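Local coordinates for transcriptional regulator, LacI family (Corynebacterium glutamicum, PDB 3H5T), which binds a palindromic promoter motif, activates the inositol phosphate synthase gene in an inositol-dependent way and regulates other genes probably serving cell wall and mycothiol synthesis, at residues S196-R201 / A216-Q221. Sequence-based numbering, arbitrary orientation.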
ATOM      1  N   SER A 196     -12.581   4.979   8.602  1.00 25.48           N
ATOM      2  CA  SER A 196     -12.148   3.888   7.733  1.00 22.59           C
ATOM      3  C   SER A 196     -12.495   4.107   6.282  1.00 20.20           C
ATOM      4  O   SER A 196     -13.334   4.952   5.947  1.00 19.59           O
ATOM      5  CB  SER A 196     -12.808   2.573   8.159  1.00 24.43           C
ATOM      6  OG  SER A 196     -12.206   2.048   9.326  1.00 32.48           O
ATOM      7  N   ILE A 197     -11.848   3.335   5.416  1.00 17.92           N
ATOM      8  CA  ILE A 197     -12.164   3.392   3.996  1.00 18.35           C
ATOM      9  C   ILE A 197     -13.051   2.168   3.716  1.00 17.28           C
ATOM     10  O   ILE A 197     -13.477   1.499   4.656  1.00 18.72           O
ATOM     11  CB  ILE A 197     -10.883   3.429   3.106  1.00 19.30           C
ATOM     12  CG1 ILE A 197      -9.887   2.340   3.501  1.00 16.78           C
ATOM     13  CG2 ILE A 197     -10.220   4.796   3.232  1.00 18.92           C
ATOM     14  CD1 ILE A 197      -8.729   2.244   2.540  1.00 15.37           C
ATOM     15  N   ARG A 198     -13.330   1.868   2.451  1.00 18.05           N
ATOM     16  CA  ARG A 198     -14.232   0.763   2.092  1.00 17.10           C
ATOM     17  C   ARG A 198     -14.226  -0.505   2.946  1.00 18.05           C
ATOM     18  O   ARG A 198     -13.218  -1.195   3.053  1.00 18.99           O
ATOM     19  CB  ARG A 198     -14.031   0.373   0.633  1.00 17.92           C
ATOM     20  CG  ARG A 198     -15.210  -0.394   0.037  1.00 16.60           C
ATOM     21  CD  ARG A 198     -15.027  -0.587  -1.453  1.00 14.84           C
ATOM     22  NE  ARG A 198     -14.648   0.667  -2.107  1.00 14.92           N
ATOM     23  CZ  ARG A 198     -13.576   0.805  -2.885  1.00 13.73           C
ATOM     24  NH1 ARG A 198     -12.779  -0.226  -3.112  1.00 11.81           N
ATOM     25  NH2 ARG A 198     -13.291   1.978  -3.423  1.00 13.81           N
ATOM     26  N   LEU A 199     -15.378  -0.806   3.542  1.00 18.17           N
ATOM     27  CA  LEU A 199     -15.532  -1.991   4.380  1.00 18.79           C
ATOM     28  C   LEU A 199     -16.237  -3.143   3.646  1.00 20.39           C
ATOM     29  O   LEU A 199     -16.068  -4.303   4.020  1.00 21.43           O
ATOM     30  CB  LEU A 199     -16.304  -1.640   5.666  1.00 13.98           C
ATOM     31  CG  LEU A 199     -15.532  -0.895   6.778  1.00 14.51           C
ATOM     32  CD1 LEU A 199     -16.492  -0.203   7.758  1.00  8.16           C
ATOM     33  CD2 LEU A 199     -14.632  -1.882   7.513  1.00 12.75           C
ATOM     34  N   ASP A 200     -17.009  -2.830   2.605  1.00 20.20           N
ATOM     35  CA  ASP A 200     -17.730  -3.862   1.863  1.00 23.26           C
ATOM     36  C   ASP A 200     -18.155  -3.418   0.455  1.00 24.04           C
ATOM     37  O   ASP A 200     -17.990  -2.257   0.088  1.00 25.12           O
ATOM     38  CB  ASP A 200     -18.971  -4.294   2.653  1.00 24.33           C
ATOM     39  CG  ASP A 200     -19.268  -5.777   2.504  1.00 28.11           C
ATOM     40  OD1 ASP A 200     -18.884  -6.366   1.465  1.00 28.41           O
ATOM     41  OD2 ASP A 200     -19.890  -6.353   3.422  1.00 30.73           O
ATOM     42  N   ARG A 201     -18.717  -4.345  -0.321  1.00 25.55           N
ATOM     43  CA  ARG A 201     -19.165  -4.047  -1.686  1.00 27.83           C
ATOM     44  C   ARG A 201     -20.294  -3.021  -1.707  1.00 27.15           C
ATOM     45  O   ARG A 201     -20.250  -2.047  -2.464  1.00 27.55           O
ATOM     46  CB  ARG A 201     -19.659  -5.313  -2.400  1.00 30.10           C
ATOM     47  CG  ARG A 201     -18.677  -6.469  -2.437  1.00 36.67           C
ATOM     48  CD  ARG A 201     -19.254  -7.647  -3.230  1.00 39.81           C
ATOM     49  NE  ARG A 201     -19.092  -7.498  -4.676  1.00 43.00           N
ATOM     50  CZ  ARG A 201     -19.907  -8.043  -5.579  1.00 45.47           C
ATOM     51  NH1 ARG A 201     -20.948  -8.771  -5.187  1.00 46.27           N
ATOM     52  NH2 ARG A 201     -19.677  -7.869  -6.878  1.00 44.68           N
ATOM     53  N   ALA A 216     -18.148  -7.112   7.279  1.00 23.04           N
ATOM     54  CA  ALA A 216     -17.187  -6.486   6.385  1.00 20.23           C
ATOM     55  C   ALA A 216     -16.303  -7.523   5.690  1.00 20.97           C
ATOM     56  O   ALA A 216     -15.670  -8.362   6.347  1.00 20.83           O
ATOM     57  CB  ALA A 216     -16.326  -5.499   7.164  1.00 18.43           C
ATOM     58  N   GLN A 217     -16.259  -7.460   4.362  1.00 19.46           N
ATOM     59  CA  GLN A 217     -15.450  -8.381   3.573  1.00 20.00           C
ATOM     60  C   GLN A 217     -14.077  -7.779   3.272  1.00 19.50           C
ATOM     61  O   GLN A 217     -13.172  -8.466   2.801  1.00 17.17           O
ATOM     62  CB  GLN A 217     -16.153  -8.737   2.256  1.00 22.59           C
ATOM     63  CG  GLN A 217     -17.429  -9.555   2.411  1.00 25.62           C
ATOM     64  CD  GLN A 217     -17.217 -10.784   3.267  1.00 29.95           C
ATOM     65  OE1 GLN A 217     -16.342 -11.612   2.990  1.00 33.19           O
ATOM     66  NE2 GLN A 217     -18.011 -10.909   4.321  1.00 31.00           N
ATOM     67  N   TYR A 218     -13.921  -6.489   3.524  1.00 18.47           N
ATOM     68  CA  TYR A 218     -12.632  -5.872   3.290  1.00 19.08           C
ATOM     69  C   TYR A 218     -11.806  -6.016   4.556  1.00 19.46           C
ATOM     70  O   TYR A 218     -11.820  -5.153   5.428  1.00 18.73           O
ATOM     71  CB  TYR A 218     -12.783  -4.393   2.903  1.00 19.32           C
ATOM     72  CG  TYR A 218     -13.073  -4.161   1.426  1.00 18.74           C
ATOM     73  CD1 TYR A 218     -12.039  -4.150   0.481  1.00 16.32           C
ATOM     74  CD2 TYR A 218     -14.386  -3.975   0.972  1.00 16.71           C
ATOM     75  CE1 TYR A 218     -12.302  -3.964  -0.881  1.00 17.00           C
ATOM     76  CE2 TYR A 218     -14.663  -3.789  -0.379  1.00 17.78           C
ATOM     77  CZ  TYR A 218     -13.619  -3.787  -1.305  1.00 20.71           C
ATOM     78  OH  TYR A 218     -13.897  -3.631  -2.646  1.00 17.88           O
ATOM     79  N   GLN A 219     -11.111  -7.144   4.665  1.00 22.23           N
ATOM     80  CA  GLN A 219     -10.238  -7.395   5.807  1.00 23.44           C
ATOM     81  C   GLN A 219      -9.250  -6.223   5.749  1.00 24.47           C
ATOM     82  O   GLN A 219      -9.196  -5.525   4.743  1.00 27.35           O
ATOM     83  CB  GLN A 219      -9.527  -8.736   5.605  1.00 25.46           C
ATOM     84  CG  GLN A 219     -10.487  -9.903   5.373  1.00 25.93           C
ATOM     85  CD  GLN A 219      -9.819 -11.110   4.718  1.00 27.59           C
ATOM     86  OE1 GLN A 219     -10.421 -12.179   4.604  1.00 29.07           O
ATOM     87  NE2 GLN A 219      -8.579 -10.940   4.282  1.00 25.29           N
ATOM     88  N   VAL A 220      -8.466  -6.010   6.794  1.00 23.87           N
ATOM     89  CA  VAL A 220      -7.526  -4.880   6.842  1.00 22.47           C
ATOM     90  C   VAL A 220      -8.338  -3.775   7.504  1.00 21.87           C
ATOM     91  O   VAL A 220      -8.071  -3.409   8.646  1.00 21.55           O
ATOM     92  CB  VAL A 220      -7.045  -4.393   5.421  1.00 21.89           C
ATOM     93  CG1 VAL A 220      -6.153  -3.162   5.549  1.00 20.59           C
ATOM     94  CG2 VAL A 220      -6.267  -5.482   4.719  1.00 21.98           C
ATOM     95  N   GLN A 221      -9.347  -3.269   6.799  1.00 21.00           N
ATOM     96  CA  GLN A 221     -10.204  -2.239   7.363  1.00 20.84           C
ATOM     97  C   GLN A 221     -10.876  -2.825   8.593  1.00 20.33           C
ATOM     98  O   GLN A 221     -10.759  -2.290   9.687  1.00 22.08           O
ATOM     99  CB  GLN A 221     -11.268  -1.819   6.359  1.00 21.68           C
ATOM    100  CG  GLN A 221     -10.700  -1.155   5.140  1.00 24.24           C
ATOM    101  CD  GLN A 221      -9.731  -0.073   5.509  1.00 24.77           C
ATOM    102  OE1 GLN A 221     -10.093   0.879   6.190  1.00 26.41           O
ATOM    103  NE2 GLN A 221      -8.482  -0.216   5.072  1.00 27.05           N
TER
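Leu199 O accepts a hydrogen bond from Tyr218 N (3.1 Å). Tyr218, the centre of an inverse gamma turn, sends its side chain across 196-201, and its CB lies 3.2 Å from Arg198 O. At the edge of the ring, near its plane, Asp200 N comes within 3.3 Å of Tyr218 CD2. The aliphatic part of Arg198 passes over one face at the CE2 rim, Arg198 CD lying 3.4 Å from Tyr218 CE2. Arg198 CG stands anti to the backbone N (chi1 -160°), and a bend at chi3 turns the guanidinium 67° from the ring plane, with Tyr218 OH near its edge; the guanidinium forms a salt bridge with Glu77 and a cation-pi contact with Trp248. Leu199 CD2 packs on Gln221 CB (3.6 Å) and on Ala216 CB. The folded Gln221 side chain turns its amide oxygen to Ile197 N, a bond that remains doubtful. Asp200 OD1 takes Arg201 N (2.7 Å), on the anti side of the carboxylate. In the periplasmic-binding-protein-like domain of the LacI family, the contact joins segment 196-201 to the loop leading into helix 221-235. One sure backbone bond thus crosses between the segments, beside arginine methylenes laid over the tyrosine face, while the guanidinium charge is probably balanced by Glu77 and further held by Trp248.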